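Local coordinates for proton-dependent oligopeptide transporter family protein (Xanthomonas campestris, PDB 6EI3), which probably couples the movement of protons to the uptake of small peptides across the membrane, as a major facilitator superfamily transporter of the POT family, at residues N10-R15 and Y145-F150; G151-S156 and N335-M340. All coordinates share one frame; numbering follows the deposited sequence.

Contact 1. Residues N10-R15 and Y145-F150; sequences NEACER and YWIINF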
ATOM      1  N   ASN A  10       1.446  15.831  14.671  1.00 27.06           N
ATOM      2  CA  ASN A  10       2.057  14.511  14.581  1.00 25.49           C
ATOM      3  C   ASN A  10       1.845  13.931  13.178  1.00 29.81           C
ATOM      4  O   ASN A  10       2.807  13.435  12.588  1.00 28.60           O
ATOM      5  CB  ASN A  10       1.469  13.590  15.656  1.00 23.16           C
ATOM      6  CG  ASN A  10       1.865  12.148  15.470  1.00 37.40           C
ATOM      7  OD1 ASN A  10       2.973  11.713  15.817  1.00 29.43           O
ATOM      8  ND2 ASN A  10       1.010  11.409  14.808  1.00 25.39           N
ATOM      9  N   GLU A  11       0.598  14.015  12.638  1.00 27.18           N
ATOM     10  CA  GLU A  11       0.273  13.506  11.296  1.00 27.31           C
ATOM     11  C   GLU A  11       1.097  14.201  10.195  1.00 29.84           C
ATOM     12  O   GLU A  11       1.618  13.528   9.304  1.00 28.61           O
ATOM     13  CB  GLU A  11      -1.250  13.633  11.010  1.00 29.30           C
ATOM     14  CG  GLU A  11      -1.696  13.197   9.613  1.00 35.37           C
ATOM     15  CD  GLU A  11      -1.668  11.713   9.273  1.00 49.65           C
ATOM     16  OE1 GLU A  11      -1.317  10.888  10.147  1.00 41.94           O
ATOM     17  OE2 GLU A  11      -2.032  11.375   8.125  1.00 41.87           O
ATOM     18  N   ALA A  12       1.205  15.537  10.255  1.00 26.57           N
ATOM     19  CA  ALA A  12       1.943  16.323   9.252  1.00 25.12           C
ATOM     20  C   ALA A  12       3.425  15.975   9.244  1.00 27.78           C
ATOM     21  O   ALA A  12       3.966  15.693   8.184  1.00 25.77           O
ATOM     22  CB  ALA A  12       1.750  17.813   9.501  1.00 26.15           C
ATOM     23  N   CYS A  13       4.073  15.945  10.433  1.00 26.04           N
ATOM     24  CA  CYS A  13       5.505  15.629  10.513  1.00 26.04           C
ATOM     25  C   CYS A  13       5.817  14.204  10.119  1.00 29.39           C
ATOM     26  O   CYS A  13       6.767  14.003   9.359  1.00 29.22           O
ATOM     27  CB  CYS A  13       6.073  15.973  11.882  1.00 26.89           C
ATOM     28  SG  CYS A  13       5.910  17.714  12.324  1.00 31.61           S
ATOM     29  N   GLU A  14       5.004  13.219  10.589  1.00 24.23           N
ATOM     30  CA  GLU A  14       5.227  11.808  10.252  1.00 23.74           C
ATOM     31  C   GLU A  14       5.061  11.541   8.748  1.00 26.48           C
ATOM     32  O   GLU A  14       5.845  10.797   8.184  1.00 25.27           O
ATOM     33  CB  GLU A  14       4.330  10.868  11.104  1.00 25.10           C
ATOM     34  CG  GLU A  14       4.543   9.373  10.839  1.00 31.47           C
ATOM     35  CD  GLU A  14       3.863   8.785   9.613  1.00 38.36           C
ATOM     36  OE1 GLU A  14       2.826   9.338   9.198  1.00 33.70           O
ATOM     37  OE2 GLU A  14       4.379   7.796   9.043  1.00 34.61           O
ATOM     38  N   ARG A  15       4.042  12.123   8.106  1.00 24.59           N
ATOM     39  CA  ARG A  15       3.810  11.905   6.678  1.00 23.81           C
ATOM     40  C   ARG A  15       4.913  12.532   5.830  1.00 28.02           C
ATOM     41  O   ARG A  15       5.363  11.914   4.867  1.00 27.04           O
ATOM     42  CB  ARG A  15       2.403  12.391   6.225  1.00 22.58           C
ATOM     43  CG  ARG A  15       1.215  11.533   6.757  1.00 30.46           C
ATOM     44  CD  ARG A  15       1.025  10.180   6.058  1.00 30.10           C
ATOM     45  NE  ARG A  15       1.975   9.189   6.578  1.00 32.20           N
ATOM     46  CZ  ARG A  15       2.362   8.084   5.953  1.00 40.20           C
ATOM     47  NH1 ARG A  15       1.856   7.772   4.763  1.00 31.74           N
ATOM     48  NH2 ARG A  15       3.259   7.278   6.514  1.00 25.02           N
ATOM     49  N   TYR A 145      -6.162  14.801   4.202  1.00 31.88           N
ATOM     50  CA  TYR A 145      -6.002  14.725   2.744  1.00 31.47           C
ATOM     51  C   TYR A 145      -5.024  15.786   2.237  1.00 34.71           C
ATOM     52  O   TYR A 145      -4.092  15.450   1.492  1.00 33.71           O
ATOM     53  CB  TYR A 145      -7.365  14.859   2.042  1.00 32.33           C
ATOM     54  CG  TYR A 145      -7.286  15.120   0.557  1.00 31.77           C
ATOM     55  CD1 TYR A 145      -7.082  14.078  -0.345  1.00 32.54           C
ATOM     56  CD2 TYR A 145      -7.498  16.396   0.043  1.00 32.23           C
ATOM     57  CE1 TYR A 145      -7.019  14.312  -1.716  1.00 33.16           C
ATOM     58  CE2 TYR A 145      -7.435  16.642  -1.325  1.00 33.06           C
ATOM     59  CZ  TYR A 145      -7.201  15.594  -2.202  1.00 40.10           C
ATOM     60  OH  TYR A 145      -7.158  15.822  -3.554  1.00 41.20           O
ATOM     61  N   TRP A 146      -5.219  17.053   2.656  1.00 30.63           N
ATOM     62  CA  TRP A 146      -4.348  18.153   2.235  1.00 30.91           C
ATOM     63  C   TRP A 146      -2.939  18.017   2.820  1.00 33.09           C
ATOM     64  O   TRP A 146      -1.962  18.297   2.124  1.00 30.34           O
ATOM     65  CB  TRP A 146      -4.965  19.527   2.547  1.00 30.31           C
ATOM     66  CG  TRP A 146      -6.248  19.784   1.801  1.00 31.94           C
ATOM     67  CD1 TRP A 146      -7.514  19.800   2.322  1.00 35.53           C
ATOM     68  CD2 TRP A 146      -6.389  20.047   0.395  1.00 31.47           C
ATOM     69  NE1 TRP A 146      -8.436  20.020   1.321  1.00 34.90           N
ATOM     70  CE2 TRP A 146      -7.773  20.185   0.130  1.00 35.54           C
ATOM     71  CE3 TRP A 146      -5.477  20.174  -0.672  1.00 32.44           C
ATOM     72  CZ2 TRP A 146      -8.266  20.473  -1.147  1.00 34.75           C
ATOM     73  CZ3 TRP A 146      -5.968  20.443  -1.941  1.00 34.15           C
ATOM     74  CH2 TRP A 146      -7.346  20.598  -2.167  1.00 35.33           C
ATOM     75  N   ILE A 147      -2.846  17.551   4.076  1.00 31.56           N
ATOM     76  CA  ILE A 147      -1.582  17.342   4.792  1.00 32.13           C
ATOM     77  C   ILE A 147      -0.736  16.240   4.127  1.00 35.64           C
ATOM     78  O   ILE A 147       0.467  16.407   3.950  1.00 35.60           O
ATOM     79  CB  ILE A 147      -1.840  17.074   6.297  1.00 35.22           C
ATOM     80  CG1 ILE A 147      -2.243  18.376   7.033  1.00 36.07           C
ATOM     81  CG2 ILE A 147      -0.628  16.421   6.950  1.00 36.48           C
ATOM     82  CD1 ILE A 147      -3.106  18.160   8.325  1.00 33.03           C
ATOM     83  N   ILE A 148      -1.362  15.124   3.779  1.00 33.03           N
ATOM     84  CA  ILE A 148      -0.679  14.018   3.116  1.00 32.83           C
ATOM     85  C   ILE A 148      -0.135  14.475   1.760  1.00 34.93           C
ATOM     86  O   ILE A 148       1.048  14.282   1.492  1.00 34.42           O
ATOM     87  CB  ILE A 148      -1.584  12.765   3.009  1.00 37.00           C
ATOM     88  CG1 ILE A 148      -1.902  12.200   4.421  1.00 38.69           C
ATOM     89  CG2 ILE A 148      -0.920  11.679   2.122  1.00 39.42           C
ATOM     90  CD1 ILE A 148      -3.092  11.227   4.495  1.00 45.75           C
ATOM     91  N   ASN A 149      -0.970  15.133   0.942  1.00 30.65           N
ATOM     92  CA  ASN A 149      -0.564  15.541  -0.398  1.00 30.70           C
ATOM     93  C   ASN A 149       0.449  16.666  -0.417  1.00 35.78           C
ATOM     94  O   ASN A 149       1.430  16.544  -1.149  1.00 34.92           O
ATOM     95  CB  ASN A 149      -1.763  15.841  -1.277  1.00 29.83           C
ATOM     96  CG  ASN A 149      -2.476  14.553  -1.648  1.00 45.22           C
ATOM     97  OD1 ASN A 149      -1.986  13.739  -2.432  1.00 39.52           O
ATOM     98  ND2 ASN A 149      -3.584  14.283  -1.005  1.00 34.12           N
ATOM     99  N   PHE A 150       0.260  17.726   0.385  1.00 33.83           N
ATOM    100  CA  PHE A 150       1.251  18.798   0.436  1.00 35.47           C
ATOM    101  C   PHE A 150       2.566  18.328   1.071  1.00 38.80           C
ATOM    102  O   PHE A 150       3.623  18.677   0.562  1.00 39.70           O
ATOM    103  CB  PHE A 150       0.710  20.081   1.082  1.00 38.69           C
ATOM    104  CG  PHE A 150      -0.087  20.913   0.104  1.00 42.08           C
ATOM    105  CD1 PHE A 150       0.541  21.579  -0.942  1.00 47.01           C
ATOM    106  CD2 PHE A 150      -1.465  21.009   0.213  1.00 45.67           C
ATOM    107  CE1 PHE A 150      -0.195  22.335  -1.852  1.00 49.22           C
ATOM    108  CE2 PHE A 150      -2.199  21.782  -0.687  1.00 49.72           C
ATOM    109  CZ  PHE A 150      -1.562  22.426  -1.722  1.00 48.69           C
TER

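Contact 2. Residues G151-S156 and N335-M340; sequences GSLFAS and NPLLVM. With 78M ((2S)-2,3-dihydroxypropyl(7Z)-pentadec-7-enoate), chain N; 78M ((2S)-2,3-dihydroxypropyl(7Z)-pentadec-7-enoate), chain K.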
ATOM      1  N   GLY A 151       2.483  17.474   2.088  1.00 33.73           N
ATOM      2  CA  GLY A 151       3.654  16.892   2.743  1.00 33.42           C
ATOM      3  C   GLY A 151       4.460  15.997   1.808  1.00 37.03           C
ATOM      4  O   GLY A 151       5.686  16.082   1.775  1.00 36.69           O
ATOM      5  N   SER A 152       3.767  15.152   1.016  1.00 30.96           N
ATOM      6  CA  SER A 152       4.374  14.265   0.026  1.00 29.90           C
ATOM      7  C   SER A 152       4.989  15.104  -1.120  1.00 32.87           C
ATOM      8  O   SER A 152       6.092  14.808  -1.578  1.00 32.35           O
ATOM      9  CB  SER A 152       3.325  13.298  -0.531  1.00 30.35           C
ATOM     10  OG  SER A 152       3.826  12.597  -1.657  1.00 44.71           O
ATOM     11  N   LEU A 153       4.266  16.127  -1.590  1.00 30.48           N
ATOM     12  CA  LEU A 153       4.747  17.002  -2.662  1.00 31.73           C
ATOM     13  C   LEU A 153       6.037  17.722  -2.251  1.00 36.31           C
ATOM     14  O   LEU A 153       7.018  17.694  -3.000  1.00 34.42           O
ATOM     15  CB  LEU A 153       3.657  18.022  -3.064  1.00 32.68           C
ATOM     16  CG  LEU A 153       3.734  18.619  -4.492  1.00 38.89           C
ATOM     17  CD1 LEU A 153       2.390  19.196  -4.902  1.00 40.63           C
ATOM     18  CD2 LEU A 153       4.717  19.745  -4.563  1.00 40.07           C
ATOM     19  N   PHE A 154       6.025  18.377  -1.073  1.00 34.65           N
ATOM     20  CA  PHE A 154       7.184  19.126  -0.579  1.00 36.30           C
ATOM     21  C   PHE A 154       8.360  18.208  -0.262  1.00 36.89           C
ATOM     22  O   PHE A 154       9.491  18.549  -0.604  1.00 36.09           O
ATOM     23  CB  PHE A 154       6.823  20.009   0.637  1.00 40.11           C
ATOM     24  CG  PHE A 154       5.717  21.020   0.444  1.00 44.39           C
ATOM     25  CD1 PHE A 154       5.532  21.652  -0.782  1.00 49.06           C
ATOM     26  CD2 PHE A 154       4.893  21.386   1.507  1.00 49.32           C
ATOM     27  CE1 PHE A 154       4.495  22.575  -0.962  1.00 51.14           C
ATOM     28  CE2 PHE A 154       3.877  22.332   1.334  1.00 53.09           C
ATOM     29  CZ  PHE A 154       3.682  22.915   0.099  1.00 51.21           C
ATOM     30  N   ALA A 155       8.089  17.035   0.362  1.00 32.02           N
ATOM     31  CA  ALA A 155       9.120  16.043   0.676  1.00 30.53           C
ATOM     32  C   ALA A 155       9.812  15.573  -0.607  1.00 30.49           C
ATOM     33  O   ALA A 155      11.026  15.444  -0.617  1.00 28.22           O
ATOM     34  CB  ALA A 155       8.519  14.858   1.403  1.00 30.46           C
ATOM     35  N   SER A 156       9.038  15.335  -1.682  1.00 25.24           N
ATOM     36  CA  SER A 156       9.564  14.888  -2.974  1.00 25.12           C
ATOM     37  C   SER A 156      10.364  15.962  -3.681  1.00 31.95           C
ATOM     38  O   SER A 156      11.248  15.639  -4.458  1.00 31.93           O
ATOM     39  CB  SER A 156       8.432  14.440  -3.888  1.00 27.71           C
ATOM     40  OG  SER A 156       7.857  13.248  -3.393  1.00 34.81           O
ATOM     41  N   ASN A 335       2.890  13.062  -8.454  1.00 24.74           N
ATOM     42  CA  ASN A 335       1.781  12.250  -7.998  1.00 23.95           C
ATOM     43  C   ASN A 335       0.821  13.025  -7.060  1.00 29.03           C
ATOM     44  O   ASN A 335      -0.344  13.179  -7.452  1.00 28.76           O
ATOM     45  CB  ASN A 335       2.258  10.945  -7.411  1.00 21.03           C
ATOM     46  CG  ASN A 335       1.137  10.136  -6.845  1.00 34.39           C
ATOM     47  OD1 ASN A 335       1.084   9.899  -5.648  1.00 29.62           O
ATOM     48  ND2 ASN A 335       0.202   9.724  -7.696  1.00 28.55           N
ATOM     49  N   PRO A 336       1.262  13.592  -5.898  1.00 26.75           N
ATOM     50  CA  PRO A 336       0.319  14.358  -5.052  1.00 26.15           C
ATOM     51  C   PRO A 336      -0.232  15.613  -5.733  1.00 32.49           C
ATOM     52  O   PRO A 336      -1.385  15.969  -5.478  1.00 33.01           O
ATOM     53  CB  PRO A 336       1.149  14.691  -3.808  1.00 27.11           C
ATOM     54  CG  PRO A 336       2.578  14.670  -4.283  1.00 30.86           C
ATOM     55  CD  PRO A 336       2.595  13.516  -5.251  1.00 27.06           C
ATOM     56  N   LEU A 337       0.548  16.259  -6.637  1.00 29.87           N
ATOM     57  CA  LEU A 337       0.034  17.416  -7.384  1.00 30.06           C
ATOM     58  C   LEU A 337      -1.152  16.966  -8.250  1.00 32.11           C
ATOM     59  O   LEU A 337      -2.188  17.623  -8.267  1.00 31.04           O
ATOM     60  CB  LEU A 337       1.116  18.060  -8.281  1.00 31.08           C
ATOM     61  CG  LEU A 337       0.604  19.142  -9.259  1.00 39.06           C
ATOM     62  CD1 LEU A 337       0.147  20.390  -8.529  1.00 40.82           C
ATOM     63  CD2 LEU A 337       1.636  19.487 -10.332  1.00 43.76           C
ATOM     64  N   LEU A 338      -0.984  15.835  -8.960  1.00 28.78           N
ATOM     65  CA  LEU A 338      -2.017  15.311  -9.845  1.00 27.97           C
ATOM     66  C   LEU A 338      -3.219  14.747  -9.078  1.00 31.32           C
ATOM     67  O   LEU A 338      -4.339  14.846  -9.562  1.00 31.99           O
ATOM     68  CB  LEU A 338      -1.436  14.306 -10.854  1.00 26.53           C
ATOM     69  CG  LEU A 338      -0.618  14.903 -11.988  1.00 30.08           C
ATOM     70  CD1 LEU A 338       0.346  13.872 -12.549  1.00 29.53           C
ATOM     71  CD2 LEU A 338      -1.515  15.476 -13.085  1.00 31.94           C
ATOM     72  N   VAL A 339      -3.010  14.205  -7.877  1.00 27.75           N
ATOM     73  CA  VAL A 339      -4.123  13.730  -7.048  1.00 26.94           C
ATOM     74  C   VAL A 339      -4.990  14.984  -6.707  1.00 32.38           C
ATOM     75  O   VAL A 339      -6.218  14.950  -6.840  1.00 32.85           O
ATOM     76  CB  VAL A 339      -3.647  13.018  -5.744  1.00 29.43           C
ATOM     77  CG1 VAL A 339      -4.804  12.847  -4.746  1.00 28.60           C
ATOM     78  CG2 VAL A 339      -2.995  11.668  -6.036  1.00 28.16           C
ATOM     79  N   MET A 340      -4.338  16.081  -6.283  1.00 28.87           N
ATOM     80  CA  MET A 340      -5.039  17.314  -5.886  1.00 29.52           C
ATOM     81  C   MET A 340      -5.759  17.972  -7.038  1.00 35.21           C
ATOM     82  O   MET A 340      -6.789  18.586  -6.805  1.00 36.35           O
ATOM     83  CB  MET A 340      -4.115  18.301  -5.155  1.00 31.25           C
ATOM     84  CG  MET A 340      -3.748  17.818  -3.761  1.00 34.18           C
ATOM     85  SD  MET A 340      -2.701  18.948  -2.814  1.00 38.47           S
ATOM     86  CE  MET A 340      -1.199  18.982  -3.834  1.00 34.54           C
TER
HETATM   87  O21 78M N 613      -8.116  23.986 -10.363  1.00114.30           O
HETATM   88  C20 78M N 613      -9.363  24.656 -10.488  1.00116.04           C
HETATM   89  C18 78M N 613      -9.393  25.902  -9.634  1.00117.12           C
HETATM   90  O19 78M N 613      -9.271  25.559  -8.250  1.00116.91           O
HETATM   91  C17 78M N 613     -10.619  26.758  -9.864  1.00118.17           C
HETATM   92  O2  78M N 613     -11.744  26.015  -9.334  1.00117.45           O
HETATM   93  C1  78M N 613     -12.490  26.578  -8.374  1.00116.67           C
HETATM   94  O1  78M N 613     -12.291  27.674  -7.918  1.00117.51           O
HETATM   95  C2  78M N 613     -13.610  25.670  -7.952  1.00114.10           C
HETATM   96  C3  78M N 613     -13.227  24.687  -6.851  1.00109.98           C
HETATM   97  C4  78M N 613     -12.468  23.467  -7.366  1.00105.92           C
HETATM   98  C5  78M N 613     -11.999  22.488  -6.292  1.00102.28           C
HETATM   99  C6  78M N 613     -10.759  22.921  -5.493  1.00 99.14           C
HETATM  100  C7  78M N 613      -9.478  22.915  -6.278  1.00 95.22           C
HETATM  101  C8  78M N 613      -8.507  22.028  -6.177  1.00 91.00           C
HETATM  102  C9  78M N 613      -7.222  22.023  -6.942  1.00 87.42           C
HETATM  103  C10 78M N 613      -6.018  21.974  -6.008  1.00 84.97           C
HETATM  104  C11 78M N 613      -4.681  22.162  -6.700  1.00 84.10           C
HETATM  105  C12 78M N 613      -3.483  22.131  -5.755  1.00 83.06           C
HETATM  106  C13 78M N 613      -2.157  22.539  -6.383  1.00 83.73           C
HETATM  107  C15 78M N 613      -0.718  24.419  -7.300  1.00 87.43           C
HETATM  108  C14 78M N 613      -1.960  24.045  -6.525  1.00 86.50           C
HETATM  109  O21 78M K 610      11.653  20.149 -22.197  1.00 85.69           O
HETATM  110  C20 78M K 610      11.751  21.495 -21.757  1.00 85.57           C
HETATM  111  C18 78M K 610      11.474  21.596 -20.276  1.00 83.92           C
HETATM  112  O19 78M K 610      10.159  21.109 -19.984  1.00 83.11           O
HETATM  113  C17 78M K 610      11.645  23.002 -19.743  1.00 83.47           C
HETATM  114  O2  78M K 610      11.662  22.814 -18.307  1.00 81.02           O
HETATM  115  C1  78M K 610      12.745  23.196 -17.615  1.00 78.00           C
HETATM  116  O1  78M K 610      13.627  23.884 -18.058  1.00 79.81           O
HETATM  117  C2  78M K 610      12.732  22.617 -16.233  1.00 71.93           C
HETATM  118  C3  78M K 610      13.176  21.165 -16.235  1.00 66.89           C
HETATM  119  C4  78M K 610      12.905  20.457 -14.921  1.00 63.84           C
HETATM  120  C5  78M K 610      12.681  18.957 -15.073  1.00 62.46           C
HETATM  121  C6  78M K 610      11.328  18.565 -15.682  1.00 63.73           C
HETATM  122  C7  78M K 610      10.206  18.873 -14.748  1.00 65.71           C
HETATM  123  C8  78M K 610       8.984  18.391 -14.777  1.00 66.79           C
HETATM  124  C9  78M K 610       7.904  18.727 -13.799  1.00 68.81           C
HETATM  125  C10 78M K 610       7.993  17.866 -12.530  1.00 71.15           C
HETATM  126  C11 78M K 610       8.773  18.468 -11.362  1.00 72.51           C
HETATM  127  C12 78M K 610       7.997  19.447 -10.491  1.00 74.54           C
HETATM  128  C13 78M K 610       6.827  18.833  -9.733  1.00 75.71           C
HETATM  129  C15 78M K 610       4.770  19.212  -8.343  1.00 78.07           C
HETATM  130  C14 78M K 610       5.915  19.852  -9.080  1.00 77.54           C

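Contact 1. Residues N10-R15 and Y145-F150
With CG trans to its backbone N, Glu11 reaches toward Ile148 and then bends at chi2 (71°), bringing OE2 to 3.8 Å from Ile148 CD1. Arg15, one turn later, has CG opposite its carbonyl carbon (chi1 -70°), which lays its CG and CD beside Ile148 CG1. Glu11, Glu14 and Arg15 form the ExxER signature of POT transporters, a motif of the first helix associated in this family with proton coupling. Here helix 4-22 packs against helix 137-165, nearly parallel at 24°, with axes 9.1 Å apart. No hydrogen bond crosses between the segments; the approach of Glu11 OE2 to Ile148 is a van der Waals contact, and Ile148 CG1 also lies 3.9 Å from Arg15 CD. Closest of all is Ile147, whose CG2 rests 3.5 Å from Ala12 CA, the small side chain there letting methyl meet backbone. The charged end of Arg15 turns to its neighbour in sequence instead, and Glu14 OE2 is also hydrogen-bonded to Tyr86 OH. Arg15 forms a two-pronged salt bridge with Glu14: NE donates to OE1 at 2.8 Å, and NH2 makes a nearly straight 2.8 Å bond to the syn lone pair of OE2.

Contact 2. Residues G151-S156 and N335-M340
Helix segments 151-156 and 335-340 run roughly antiparallel, at 150° between their N-to-C directions, and approach to 8.7 Å between axes; the nearest CA atoms are those of Leu153 and Pro336, 5.7 Å apart. Pro336 presses its ring into this gap, CG lying 3.5 Å from Leu153 N and 3.6 Å from Ser152 OG. Leu153 adds its CB, 3.7 Å from Pro336 CG. These two helices join the six-helix halves expected of the MFS fold, helix 137-165 coming from the N-terminal bundle and helix 334-357 from the C-terminal one. With CG on the far side from its backbone N (chi1 -156°), Leu153 sends CD1 across to Leu337 CB and Met340 CE, each 3.8 Å away. Met340 is extended as far as its sulfur and then folds at chi3 (-63°), which brings the terminal methyl back to Leu153. Lipid fills the flank: the chain-end C15 of one monoacylglycerol (chain K) lies 3.8 Å from Leu153 CD2 and also touches Leu337 through CD2 and CB. A second molecule (chain N) runs its acyl chain past Leu337 CD1 and Met340 CB.

Overall arrangement
Both contacts draw on helix 137-165, in successive turns, and their centres lie 10 Å apart. Contact 1 sits within the N-terminal bundle, whereas contact 2 bridges to the C-terminal half, where lipid tails cover one flank. Each is mostly buried and has no hydrogen bond between its segments, but contact 1 sets aliphatic groups beside charged side chains of the signature motif, while contact 2 is almost wholly apolar. They meet directly, Phe150 CE2 standing 3.6 Å from Met340 SD. The C-terminal end, by its sequence (ENLYFQ) the remnant of a protease-site tag, touches both: its Tyr512 meets Glu11 and Ile148, and its Gln514 hydrogen-bonds Asn149 and touches Val339, consistent with the auto-inhibited state of the crystal.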